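PDB 3OO8: ABC transporter binding protein AcbH from Actinoplanes, which binds beta-D-galactopyranose as the extracellular solute receptor of an ABC transporter, with an exclusive preference for that sugar. Local coordinates for residues Gly33-Asp38 with Thr69-Ile74; Ala86-Gly91 with Gly302-Lys307; Val135-Tyr140 with Glu326-Phe331. The protein carries 2 engineered substitutions. All coordinates share one frame; numbering follows the deposited sequence.

Overall arrangement
All three contacts gather on one mixed sheet: strands 30-34 and 85-89 run parallel, 85-89 pairs antiparallel with 301-304, and 301-304 with 134-147. Contacts 1 and 2, with centres about 11 Å apart, are stitched by a probable bond from Thr87 N to Gly33 O (2.9 Å). Contact 3, centred about 14 Å from contact 2, joins it through Val135 N and Phe303 O, again 2.9 Å apart, and meets contact 1 where the hydroxyls Tyr36 OH and Tyr138 OH lie 2.7 Å apart. The galactose site borders this group: Gln71 of contact 1 belongs to it, and the side chain of Phe89 in contact 2 comes within about 3 Å, between nearest atoms, of those of Gln71 and Arg373.

Contact 1: residues Gly33-Asp38 with Thr69-Ile74; sequences GSNYSD and TFQNNI
The Phe70 ring meets the chain at Gly33-Asn35 obliquely: Asn35 CB comes to 3.7 Å from Phe70 CD2, while the carbonyl of Gly33 and the amide of Ser34 approach the far end of the ring. Phe70 CG, anti to the backbone N (chi1 -170°), puts the ring against Asn35 CB and the Gly33 backbone. On the other side of Asn35 the Tyr36 ring takes Asn35 OD1 over the centre of one face, 4.1 Å above its plane. The Asn35 amide thus has OD1 over the Tyr36 ring and ND2 turned to Gln71, whose amide plane lies 44° from its own. Gln71 has two conformers; in the one described, Asn35 ND2 donates to Gln71 OE1 at 2.8 Å, with an angle of 148° at the hydrogen and the donor tilted out of the carbonyl plane. A bend at chi2 brings that amide back to the strand end. This joins the C-terminal end of strand 30-34 to helix 67-79, which lies in the crossover between parallel strands 60-64 and 85-89 of the class 2 binding-protein fold. Gln71 binds beta-D-galactose in this protein, so in this conformer Asn35 is a second-shell residue, consistent with a role in setting that amide. An alanine here in place of the asparagine would keep the CB packing on Phe70 but would probably leave this conformer's OE1 without its donor and the amide freer to turn. The chain turns through Asn35: Ser34 OG accepts from Tyr36 N at 3.1 Å, an ST turn, and Tyr36 centres an inverse gamma turn.

Contact 2: residues Ala86-Gly91 with Gly302-Lys307; sequences ATWFAG and GFILPK
Ile304 packs against Ala86 and Trp88 at the apolar centre: its CG1 faces Ala86 CB at 4.1 Å, and its CD1 lies 3.9 Å from Trp88 CB. The two branches of Ile304 share this work, because CG1 sits between the backbone N and carbonyl carbon (chi1 59°) while CG2 also approaches Trp88 CB. Pro306 extends the patch past Ala86. On the other face of the sheet Thr87 CG2 touches Phe303 CE1 obliquely at 3.7 Å. Outward from these side chains comes the antiparallel ladder that joins strand 85-89 to strand 301-304 in the mixed sheet. Ala86 and Ile304 form a hydrogen-bonded pair, Ile304 N reaching Ala86 O at 2.9 Å; Thr87 and Phe303 are the non-hydrogen-bonded pair; Trp88 and Gly302 form a second hydrogen-bonded pair, Gly302 N to Trp88 O 2.9 Å. Ala86 O also receives a CA-H contact from Phe303 CA at 3.2 Å. At the polar end of Thr87, OG1 bonds Asn35 N. Phe89, next along the strand, makes a cation-pi contact with Arg373, which binds galactose. Helix 67-79 and helix 92-99 lie against Trp88, helix 312-322 lies against Phe303, and strands 30-34 and 134-147 flank the pair within the sheet.

Contact 3: residues Val135-Tyr140 with Glu326-Phe331; sequences VPLYNY and EAEAAF
Leu137 and Tyr138 meet Phe331 in the tight half of this contact, which packs helix 325-332 against strand 134-147 of the mixed sheet in the class 2 binding-protein fold. Leu137 CD2 sits over one face of the phenyl ring, 4.0 Å from its centroid, in a CH-pi contact 26° off the ring normal. The other methyl, CD1, runs past Glu328, 3.7 Å from Glu328 CG. The rings of Tyr138 and Phe331 are almost parallel, planes 2° apart, yet slid so far that they barely overlap; their nearest atoms, Tyr138 CE2 and Phe331 CE2, are 3.4 Å apart. The other half is looser, with one water between. There Glu328 makes no direct hydrogen bond to 135-140; the water bridges instead, lying 2.6 Å from Glu328 OE2 and 2.7 Å from Pro136 O. The other carboxylate oxygen, OE1, accepts from Ala342 N, which anchors the group from outside. Leu137 O is buried here without any polar partner in the model, beside Glu328 CD at 3.4 Å. Tyr138 OH bonds Asp301 and Tyr36. The axes of 135-139 and 326-331 run at 42° to each other. Helix 39-56 also reaches the helix, Phe45 touching Phe331 and Leu48 touching Ala327, while helix 312-322 reaches Leu137 through Ile322.

Contact 1: residues Gly33-Asp38 with Thr69-Ile74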
# COMPACT_ATOMS: atom_id res chain seq x y z
N GLY A 33 -13.52 -17.70 -2.44
CA GLY A 33 -13.67 -16.71 -3.50
C GLY A 33 -12.35 -16.03 -3.70
O GLY A 33 -11.81 -15.43 -2.76
N SER A 34 -11.80 -16.14 -4.91
CA SER A 34 -10.49 -15.61 -5.19
C SER A 34 -10.41 -14.65 -6.37
O SER A 34 -10.86 -14.96 -7.47
CB SER A 34 -9.50 -16.77 -5.42
OG SER A 34 -8.24 -16.30 -5.87
N ASN A 35 -9.81 -13.49 -6.13
CA ASN A 35 -9.54 -12.50 -7.17
C ASN A 35 -8.15 -12.68 -7.77
O ASN A 35 -7.67 -11.83 -8.53
CB ASN A 35 -9.75 -11.09 -6.59
CG ASN A 35 -8.73 -10.74 -5.49
OD1 ASN A 35 -7.77 -11.47 -5.31
ND2 ASN A 35 -8.91 -9.60 -4.81
N TYR A 36 -7.47 -13.79 -7.48
CA TYR A 36 -6.17 -14.04 -8.10
C TYR A 36 -6.39 -14.66 -9.48
O TYR A 36 -6.34 -15.87 -9.64
CB TYR A 36 -5.27 -14.94 -7.24
CG TYR A 36 -4.81 -14.33 -5.93
CD1 TYR A 36 -4.08 -13.16 -5.91
CD2 TYR A 36 -5.10 -14.96 -4.71
CE1 TYR A 36 -3.65 -12.61 -4.73
CE2 TYR A 36 -4.66 -14.42 -3.49
CZ TYR A 36 -3.95 -13.24 -3.52
OH TYR A 36 -3.49 -12.66 -2.37
N SER A 37 -6.62 -13.81 -10.46
CA SER A 37 -6.93 -14.32 -11.80
C SER A 37 -5.70 -14.31 -12.72
O SER A 37 -5.66 -15.07 -13.68
CB SER A 37 -8.12 -13.54 -12.41
OG SER A 37 -7.81 -12.16 -12.56
N ASP A 38 -4.70 -13.48 -12.43
CA ASP A 38 -3.45 -13.49 -13.22
C ASP A 38 -2.75 -14.85 -13.05
O ASP A 38 -2.85 -15.50 -12.00
CB ASP A 38 -2.49 -12.36 -12.83
CG ASP A 38 -2.98 -10.99 -13.25
OD1 ASP A 38 -3.92 -10.87 -14.05
OD2 ASP A 38 -2.40 -10.01 -12.74
N THR A 69 -13.46 -7.70 -11.94
CA THR A 69 -14.87 -8.06 -11.75
C THR A 69 -15.18 -8.37 -10.31
O THR A 69 -16.20 -7.93 -9.79
CB THR A 69 -15.26 -9.26 -12.62
OG1 THR A 69 -14.90 -8.95 -13.97
CG2 THR A 69 -16.74 -9.52 -12.53
N PHE A 70 -14.32 -9.18 -9.67
CA PHE A 70 -14.51 -9.52 -8.26
C PHE A 70 -14.55 -8.24 -7.41
O PHE A 70 -15.43 -8.08 -6.55
CB PHE A 70 -13.36 -10.43 -7.77
CG PHE A 70 -13.60 -11.02 -6.41
CD1 PHE A 70 -14.31 -12.22 -6.30
CD2 PHE A 70 -13.11 -10.38 -5.26
CE1 PHE A 70 -14.58 -12.79 -5.04
CE2 PHE A 70 -13.39 -10.93 -3.99
CZ PHE A 70 -14.10 -12.14 -3.90
N GLN A 71 -13.60 -7.34 -7.64
CA GLN A 71 -13.54 -6.08 -6.91
C GLN A 71 -14.88 -5.35 -7.10
O GLN A 71 -15.54 -4.95 -6.14
CB GLN A 71 -12.41 -5.22 -7.48
CG GLN A 71 -11.10 -5.97 -7.64
CD GLN A 71 -10.62 -6.58 -6.34
OE1 GLN A 71 -10.64 -7.80 -6.18
NE2 GLN A 71 -10.20 -5.74 -5.41
N ASN A 72 -15.28 -5.23 -8.36
CA ASN A 72 -16.49 -4.46 -8.70
C ASN A 72 -17.76 -5.04 -8.09
O ASN A 72 -18.69 -4.28 -7.78
CB ASN A 72 -16.63 -4.29 -10.21
CG ASN A 72 -15.61 -3.34 -10.80
OD1 ASN A 72 -15.05 -2.48 -10.11
ND2 ASN A 72 -15.37 -3.49 -12.11
N ASN A 73 -17.79 -6.36 -7.90
CA ASN A 73 -19.00 -7.02 -7.39
C ASN A 73 -18.99 -7.29 -5.89
O ASN A 73 -19.93 -7.89 -5.37
CB ASN A 73 -19.23 -8.34 -8.16
CG ASN A 73 -20.58 -9.00 -7.81
OD1 ASN A 73 -21.65 -8.38 -7.90
ND2 ASN A 73 -20.53 -10.29 -7.46
N ILE A 74 -17.96 -6.82 -5.18
CA ILE A 74 -17.82 -7.22 -3.77
C ILE A 74 -19.02 -7.05 -2.84
O ILE A 74 -19.37 -7.98 -2.12
CB ILE A 74 -16.51 -6.63 -3.14
CG1 ILE A 74 -16.21 -7.27 -1.78
CG2 ILE A 74 -16.56 -5.10 -3.04
CD1 ILE A 74 -15.92 -8.74 -1.86

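Contact 2: residues Ala86-Gly91 with Gly302-Lys307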
# COMPACT_ATOMS: atom_id res chain seq x y z
N ALA A 86 -12.90 -15.38 1.46
CA ALA A 86 -12.60 -14.63 0.25
C ALA A 86 -11.34 -13.76 0.32
O ALA A 86 -10.90 -13.35 1.37
CB ALA A 86 -13.83 -13.76 -0.15
N THR A 87 -10.74 -13.52 -0.82
CA THR A 87 -9.66 -12.58 -0.89
C THR A 87 -10.12 -11.14 -0.75
O THR A 87 -11.10 -10.74 -1.38
CB THR A 87 -9.05 -12.65 -2.30
OG1 THR A 87 -10.09 -12.55 -3.29
CG2 THR A 87 -8.30 -13.98 -2.48
N TRP A 88 -9.42 -10.35 0.06
CA TRP A 88 -9.73 -8.92 0.10
C TRP A 88 -8.46 -8.18 0.52
O TRP A 88 -7.36 -8.68 0.33
CB TRP A 88 -10.96 -8.61 1.00
CG TRP A 88 -11.51 -7.24 0.71
CD1 TRP A 88 -11.60 -6.18 1.57
CD2 TRP A 88 -12.00 -6.77 -0.55
NE1 TRP A 88 -12.10 -5.08 0.91
CE2 TRP A 88 -12.35 -5.41 -0.39
CE3 TRP A 88 -12.15 -7.36 -1.82
CZ2 TRP A 88 -12.85 -4.63 -1.45
CZ3 TRP A 88 -12.68 -6.57 -2.87
CH2 TRP A 88 -13.01 -5.23 -2.66
N PHE A 89 -8.60 -7.01 1.13
CA PHE A 89 -7.40 -6.26 1.54
C PHE A 89 -7.79 -5.21 2.57
O PHE A 89 -8.97 -4.86 2.70
CB PHE A 89 -6.77 -5.60 0.30
CG PHE A 89 -7.78 -4.92 -0.60
CD1 PHE A 89 -8.22 -3.61 -0.34
CD2 PHE A 89 -8.28 -5.58 -1.71
CE1 PHE A 89 -9.14 -2.99 -1.19
CE2 PHE A 89 -9.20 -4.97 -2.54
CZ PHE A 89 -9.64 -3.69 -2.28
N ALA A 90 -6.80 -4.73 3.31
CA ALA A 90 -7.03 -3.72 4.34
C ALA A 90 -7.55 -2.41 3.74
O ALA A 90 -7.34 -2.10 2.56
CB ALA A 90 -5.74 -3.50 5.17
N GLY A 91 -8.24 -1.64 4.58
CA GLY A 91 -8.61 -0.28 4.16
C GLY A 91 -10.05 0.05 4.44
O GLY A 91 -10.72 -0.57 5.30
N GLY A 302 -5.10 -9.64 1.96
CA GLY A 302 -5.38 -10.71 2.92
C GLY A 302 -6.68 -11.40 2.61
O GLY A 302 -7.08 -11.50 1.45
N PHE A 303 -7.33 -11.91 3.65
CA PHE A 303 -8.53 -12.74 3.49
C PHE A 303 -9.55 -12.40 4.55
O PHE A 303 -9.19 -11.99 5.66
CB PHE A 303 -8.15 -14.22 3.59
CG PHE A 303 -7.06 -14.57 2.64
CD1 PHE A 303 -7.36 -14.88 1.33
CD2 PHE A 303 -5.72 -14.52 3.05
CE1 PHE A 303 -6.34 -15.13 0.40
CE2 PHE A 303 -4.67 -14.78 2.13
CZ PHE A 303 -4.99 -15.11 0.81
N ILE A 304 -10.80 -12.54 4.15
CA ILE A 304 -11.94 -12.28 5.02
C ILE A 304 -12.88 -13.49 5.05
O ILE A 304 -12.83 -14.38 4.19
CB ILE A 304 -12.77 -11.08 4.54
CG1 ILE A 304 -13.28 -11.33 3.10
CG2 ILE A 304 -11.95 -9.80 4.70
CD1 ILE A 304 -14.15 -10.20 2.51
N LEU A 305 -13.75 -13.49 6.06
CA LEU A 305 -14.75 -14.55 6.24
C LEU A 305 -16.17 -13.97 6.09
O LEU A 305 -16.70 -13.36 7.05
CB LEU A 305 -14.57 -15.14 7.63
CG LEU A 305 -15.05 -16.60 7.90
CD1 LEU A 305 -14.52 -17.12 9.25
CD2 LEU A 305 -16.59 -16.73 7.80
N PRO A 306 -16.79 -14.13 4.91
CA PRO A 306 -18.13 -13.55 4.68
C PRO A 306 -19.14 -14.08 5.67
O PRO A 306 -19.20 -15.30 5.87
CB PRO A 306 -18.46 -14.03 3.27
CG PRO A 306 -17.08 -14.09 2.58
CD PRO A 306 -16.24 -14.70 3.68
N LYS A 307 -19.85 -13.19 6.35
CA LYS A 307 -20.87 -13.65 7.31
C LYS A 307 -21.85 -14.66 6.69
O LYS A 307 -22.23 -15.63 7.35
CB LYS A 307 -21.66 -12.49 7.93
CG LYS A 307 -22.65 -12.97 9.00
CD LYS A 307 -23.44 -11.84 9.65
CE LYS A 307 -22.63 -11.06 10.67
NZ LYS A 307 -23.38 -9.88 11.22

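Contact 3: residues Val135-Tyr140 with Glu326-Phe331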
# COMPACT_ATOMS: atom_id res chain seq x y z
N VAL A 135 -7.26 -11.62 7.85
CA VAL A 135 -5.93 -12.22 8.08
C VAL A 135 -5.03 -11.73 6.95
O VAL A 135 -5.32 -12.04 5.80
CB VAL A 135 -5.90 -13.73 8.01
CG1 VAL A 135 -4.43 -14.18 8.16
CG2 VAL A 135 -6.72 -14.33 9.15
N PRO A 136 -3.99 -10.96 7.28
CA PRO A 136 -3.18 -10.43 6.16
C PRO A 136 -2.15 -11.44 5.70
O PRO A 136 -1.80 -12.36 6.46
CB PRO A 136 -2.46 -9.24 6.82
CG PRO A 136 -2.29 -9.61 8.22
CD PRO A 136 -3.50 -10.45 8.58
N LEU A 137 -1.64 -11.25 4.48
CA LEU A 137 -0.66 -12.19 3.91
C LEU A 137 0.64 -11.49 3.53
O LEU A 137 1.71 -11.95 3.92
CB LEU A 137 -1.24 -12.93 2.68
CG LEU A 137 -0.40 -14.15 2.28
CD1 LEU A 137 -0.43 -15.24 3.35
CD2 LEU A 137 -0.94 -14.67 0.93
N TYR A 138 0.57 -10.38 2.78
CA TYR A 138 1.78 -9.71 2.30
C TYR A 138 1.48 -8.24 2.00
O TYR A 138 0.32 -7.84 1.86
CB TYR A 138 2.35 -10.36 1.01
CG TYR A 138 1.31 -10.43 -0.09
CD1 TYR A 138 0.99 -9.29 -0.84
CD2 TYR A 138 0.56 -11.60 -0.29
CE1 TYR A 138 -0.05 -9.31 -1.80
CE2 TYR A 138 -0.50 -11.62 -1.21
CZ TYR A 138 -0.78 -10.49 -1.95
OH TYR A 138 -1.82 -10.54 -2.85
N ASN A 139 2.54 -7.46 1.92
CA ASN A 139 2.47 -6.05 1.49
C ASN A 139 3.73 -5.66 0.72
O ASN A 139 4.62 -6.49 0.53
CB ASN A 139 2.07 -5.09 2.62
CG ASN A 139 2.95 -5.19 3.86
OD1 ASN A 139 4.11 -5.63 3.79
ND2 ASN A 139 2.40 -4.76 5.00
N TYR A 140 3.84 -4.38 0.32
CA TYR A 140 5.07 -3.89 -0.34
C TYR A 140 5.13 -2.39 -0.04
O TYR A 140 4.10 -1.77 0.19
CB TYR A 140 5.05 -4.14 -1.85
CG TYR A 140 3.99 -3.34 -2.55
CD1 TYR A 140 4.27 -2.06 -3.02
CD2 TYR A 140 2.71 -3.86 -2.72
CE1 TYR A 140 3.27 -1.31 -3.64
CE2 TYR A 140 1.73 -3.12 -3.34
CZ TYR A 140 2.03 -1.86 -3.79
OH TYR A 140 1.07 -1.07 -4.42
N GLU A 326 4.91 -19.89 7.36
CA GLU A 326 5.07 -20.90 6.32
C GLU A 326 4.15 -20.62 5.14
O GLU A 326 4.56 -20.76 3.99
CB GLU A 326 4.79 -22.30 6.87
CG GLU A 326 5.89 -22.80 7.80
CD GLU A 326 5.79 -22.27 9.23
OE1 GLU A 326 4.91 -21.43 9.59
OE2 GLU A 326 6.63 -22.74 10.04
N ALA A 327 2.92 -20.19 5.44
CA ALA A 327 1.95 -19.93 4.38
C ALA A 327 2.46 -18.75 3.54
O ALA A 327 2.37 -18.76 2.32
CB ALA A 327 0.57 -19.64 4.94
N GLU A 328 2.96 -17.72 4.22
CA GLU A 328 3.45 -16.56 3.47
C GLU A 328 4.62 -16.93 2.60
O GLU A 328 4.69 -16.50 1.44
CB GLU A 328 3.84 -15.41 4.43
CG GLU A 328 2.67 -14.96 5.30
CD GLU A 328 3.07 -13.94 6.36
OE1 GLU A 328 4.23 -13.53 6.40
OE2 GLU A 328 2.20 -13.52 7.17
N ALA A 329 5.58 -17.69 3.14
CA ALA A 329 6.75 -18.05 2.33
C ALA A 329 6.36 -18.89 1.11
O ALA A 329 6.88 -18.65 0.02
CB ALA A 329 7.78 -18.78 3.15
N ALA A 330 5.42 -19.81 1.30
CA ALA A 330 4.94 -20.67 0.20
C ALA A 330 4.30 -19.84 -0.91
O ALA A 330 4.70 -19.92 -2.08
CB ALA A 330 3.99 -21.70 0.72
N PHE A 331 3.35 -18.98 -0.56
CA PHE A 331 2.68 -18.16 -1.57
C PHE A 331 3.65 -17.25 -2.32
O PHE A 331 3.51 -16.96 -3.52
CB PHE A 331 1.59 -17.30 -0.91
CG PHE A 331 0.85 -16.45 -1.88
CD1 PHE A 331 -0.17 -17.01 -2.63
CD2 PHE A 331 1.19 -15.11 -2.09
CE1 PHE A 331 -0.86 -16.23 -3.56
CE2 PHE A 331 0.50 -14.36 -3.01
CZ PHE A 331 -0.52 -14.91 -3.75
O HOH W 1 -0.21 -14.49 6.95